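Local coordinates for beta-amyloid-like protein (Caenorhabditis elegans, PDB 3K66) that probably takes part in cell adhesion and nervous-system development as a membrane-bound relative of amyloid precursor protein, with a heparin-binding E2 domain, at residues P164-I167 against H168-Y172. Numbering follows the deposited sequence.
Sequences PTVI and HRLRY
V166 and L170, one helical turn apart on helix 163-182, lie side by side and point the same way, toward helix 123-154. Their meeting point is a methyl-to-methyl touch, CG1 of V166 to CD1 of L170 at 3.7 Å. The valine branch gets there because CG1 stands anti to its own backbone N (chi1 168°), beside the carbonyl carbon and hence on the side of the following turn. The backbone also joins the two residues: L170 N donates to V166 O at 3.0 Å, almost straight at the hydrogen (175°). The same carbonyl oxygen is sheltered by the leucine, whose CG approaches it to 3.4 Å. V166 rests on Y148, and L170 on L145 and R141, of helix 123-154, while R169 reaches T144 of the same helix.

Another flank of the helix shows the looser counterpart. I167 and R171 also run alongside each other, but both are exposed, and CG2 of I167 lies over one face of the guanidinium, 3.4 Å from R171 NH1. Here the backbone bond from R171 N to I167 O is longer, 3.2 Å. Near the start of helix 163-182, H168 N donates to P164 O at 3.1 Å and makes a weak, more bent bond to T165 O, whereas R169 N donates to T165 O at 2.9 Å. Such i to i+4 bonding is that of any alpha-helix; what sets this one in its fold is the division of its flanks, V166 buried and L170 partly so against helix 123-154, I167 and R171 exposed. The two helices run antiparallel, as in the antiparallel coiled-coil architecture of E2 domains.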
ATOM      1  N   PRO A 164      -5.506 -14.116   7.367  1.00 83.04           N
ATOM      2  CA  PRO A 164      -6.809 -14.687   7.014  1.00 82.50           C
ATOM      3  C   PRO A 164      -7.493 -13.818   5.955  1.00 80.82           C
ATOM      4  O   PRO A 164      -8.053 -14.323   4.974  1.00 80.48           O
ATOM      5  CB  PRO A 164      -7.548 -14.697   8.351  1.00 84.53           C
ATOM      6  CG  PRO A 164      -6.975 -13.509   9.057  1.00 86.22           C
ATOM      7  CD  PRO A 164      -5.498 -13.651   8.764  1.00 84.51           C
ATOM      8  N   THR A 165      -7.418 -12.506   6.152  1.00 77.42           N
ATOM      9  CA  THR A 165      -7.999 -11.528   5.227  1.00 75.16           C
ATOM     10  C   THR A 165      -7.381 -11.578   3.814  1.00 73.14           C
ATOM     11  O   THR A 165      -8.085 -11.487   2.800  1.00 72.05           O
ATOM     12  CB  THR A 165      -7.823 -10.102   5.808  1.00 74.36           C
ATOM     13  OG1 THR A 165      -8.501 -10.025   7.072  1.00 74.07           O
ATOM     14  CG2 THR A 165      -8.376  -9.050   4.871  1.00 70.87           C
ATOM     15  N   VAL A 166      -6.058 -11.701   3.756  1.00 72.10           N
ATOM     16  CA  VAL A 166      -5.348 -11.752   2.476  1.00 70.19           C
ATOM     17  C   VAL A 166      -5.767 -12.987   1.694  1.00 70.56           C
ATOM     18  O   VAL A 166      -6.057 -12.894   0.505  1.00 70.36           O
ATOM     19  CB  VAL A 166      -3.804 -11.774   2.684  1.00 69.80           C
ATOM     20  CG1 VAL A 166      -3.079 -12.110   1.391  1.00 68.87           C
ATOM     21  CG2 VAL A 166      -3.324 -10.420   3.188  1.00 70.09           C
ATOM     22  N   ILE A 167      -5.799 -14.141   2.357  1.00 70.74           N
ATOM     23  CA  ILE A 167      -6.214 -15.362   1.689  1.00 69.83           C
ATOM     24  C   ILE A 167      -7.664 -15.251   1.232  1.00 70.49           C
ATOM     25  O   ILE A 167      -8.045 -15.881   0.258  1.00 71.73           O
ATOM     26  CB  ILE A 167      -6.085 -16.614   2.601  1.00 70.77           C
ATOM     27  CG1 ILE A 167      -4.632 -16.810   3.064  1.00 70.91           C
ATOM     28  CG2 ILE A 167      -6.554 -17.853   1.845  1.00 70.13           C
ATOM     29  CD1 ILE A 167      -4.426 -17.952   4.036  1.00 69.42           C
ATOM     30  N   HIS A 168      -8.482 -14.458   1.922  1.00 69.34           N
ATOM     31  CA  HIS A 168      -9.889 -14.304   1.539  1.00 68.54           C
ATOM     32  C   HIS A 168     -10.022 -13.436   0.296  1.00 66.66           C
ATOM     33  O   HIS A 168     -10.823 -13.726  -0.591  1.00 66.03           O
ATOM     34  CB  HIS A 168     -10.693 -13.684   2.677  1.00 69.82           C
ATOM     35  CG  HIS A 168     -12.152 -13.575   2.379  1.00 72.90           C
ATOM     36  ND1 HIS A 168     -12.758 -12.382   2.036  1.00 74.19           N
ATOM     37  CD2 HIS A 168     -13.121 -14.520   2.320  1.00 74.85           C
ATOM     38  CE1 HIS A 168     -14.034 -12.600   1.782  1.00 76.47           C
ATOM     39  NE2 HIS A 168     -14.282 -13.886   1.947  1.00 77.06           N
ATOM     40  N   ARG A 169      -9.235 -12.368   0.234  1.00 65.23           N
ATOM     41  CA  ARG A 169      -9.255 -11.487  -0.928  1.00 66.13           C
ATOM     42  C   ARG A 169      -8.747 -12.220  -2.164  1.00 62.97           C
ATOM     43  O   ARG A 169      -9.378 -12.194  -3.215  1.00 62.96           O
ATOM     44  CB  ARG A 169      -8.369 -10.273  -0.695  1.00 68.70           C
ATOM     45  CG  ARG A 169      -9.096  -9.059  -0.186  1.00 75.69           C
ATOM     46  CD  ARG A 169      -8.226  -7.847  -0.394  1.00 82.12           C
ATOM     47  NE  ARG A 169      -9.019  -6.637  -0.535  1.00 86.18           N
ATOM     48  CZ  ARG A 169      -8.788  -5.529   0.156  1.00 90.01           C
ATOM     49  NH1 ARG A 169      -7.783  -5.489   1.029  1.00 91.00           N
ATOM     50  NH2 ARG A 169      -9.566  -4.468  -0.008  1.00 91.27           N
ATOM     51  N   LEU A 170      -7.600 -12.877  -2.030  1.00 63.87           N
ATOM     52  CA  LEU A 170      -7.012 -13.589  -3.156  1.00 64.80           C
ATOM     53  C   LEU A 170      -7.925 -14.678  -3.720  1.00 62.16           C
ATOM     54  O   LEU A 170      -7.914 -14.947  -4.924  1.00 60.82           O
ATOM     55  CB  LEU A 170      -5.639 -14.159  -2.766  1.00 63.75           C
ATOM     56  CG  LEU A 170      -4.569 -13.078  -2.564  1.00 64.31           C
ATOM     57  CD1 LEU A 170      -3.264 -13.644  -2.023  1.00 66.51           C
ATOM     58  CD2 LEU A 170      -4.313 -12.435  -3.882  1.00 66.68           C
ATOM     59  N   ARG A 171      -8.735 -15.276  -2.853  1.00 61.27           N
ATOM     60  CA  ARG A 171      -9.667 -16.326  -3.259  1.00 62.87           C
ATOM     61  C   ARG A 171     -10.757 -15.736  -4.145  1.00 60.63           C
ATOM     62  O   ARG A 171     -11.007 -16.210  -5.264  1.00 61.53           O
ATOM     63  CB  ARG A 171     -10.307 -16.964  -2.034  1.00 65.98           C
ATOM     64  CG  ARG A 171     -10.202 -18.458  -2.013  1.00 74.94           C
ATOM     65  CD  ARG A 171     -10.275 -18.946  -0.589  1.00 83.57           C
ATOM     66  NE  ARG A 171      -9.597 -20.225  -0.405  1.00 88.07           N
ATOM     67  CZ  ARG A 171      -9.127 -20.650   0.766  1.00 89.98           C
ATOM     68  NH1 ARG A 171      -9.257 -19.897   1.857  1.00 88.85           N
ATOM     69  NH2 ARG A 171      -8.529 -21.832   0.852  1.00 91.23           N
ATOM     70  N   TYR A 172     -11.418 -14.703  -3.640  1.00 56.06           N
ATOM     71  CA  TYR A 172     -12.476 -14.096  -4.416  1.00 54.04           C
ATOM     72  C   TYR A 172     -12.004 -13.429  -5.690  1.00 51.46           C
ATOM     73  O   TYR A 172     -12.761 -13.316  -6.644  1.00 51.15           O
ATOM     74  CB  TYR A 172     -13.265 -13.106  -3.572  1.00 53.28           C
ATOM     75  CG  TYR A 172     -14.357 -13.769  -2.795  1.00 54.71           C
ATOM     76  CD1 TYR A 172     -15.610 -14.017  -3.372  1.00 56.46           C
ATOM     77  CD2 TYR A 172     -14.142 -14.168  -1.480  1.00 57.63           C
ATOM     78  CE1 TYR A 172     -16.612 -14.642  -2.654  1.00 56.23           C
ATOM     79  CE2 TYR A 172     -15.145 -14.802  -0.751  1.00 57.38           C
ATOM     80  CZ  TYR A 172     -16.374 -15.034  -1.345  1.00 57.17           C
ATOM     81  OH  TYR A 172     -17.352 -15.680  -0.627  1.00 59.49           O
TER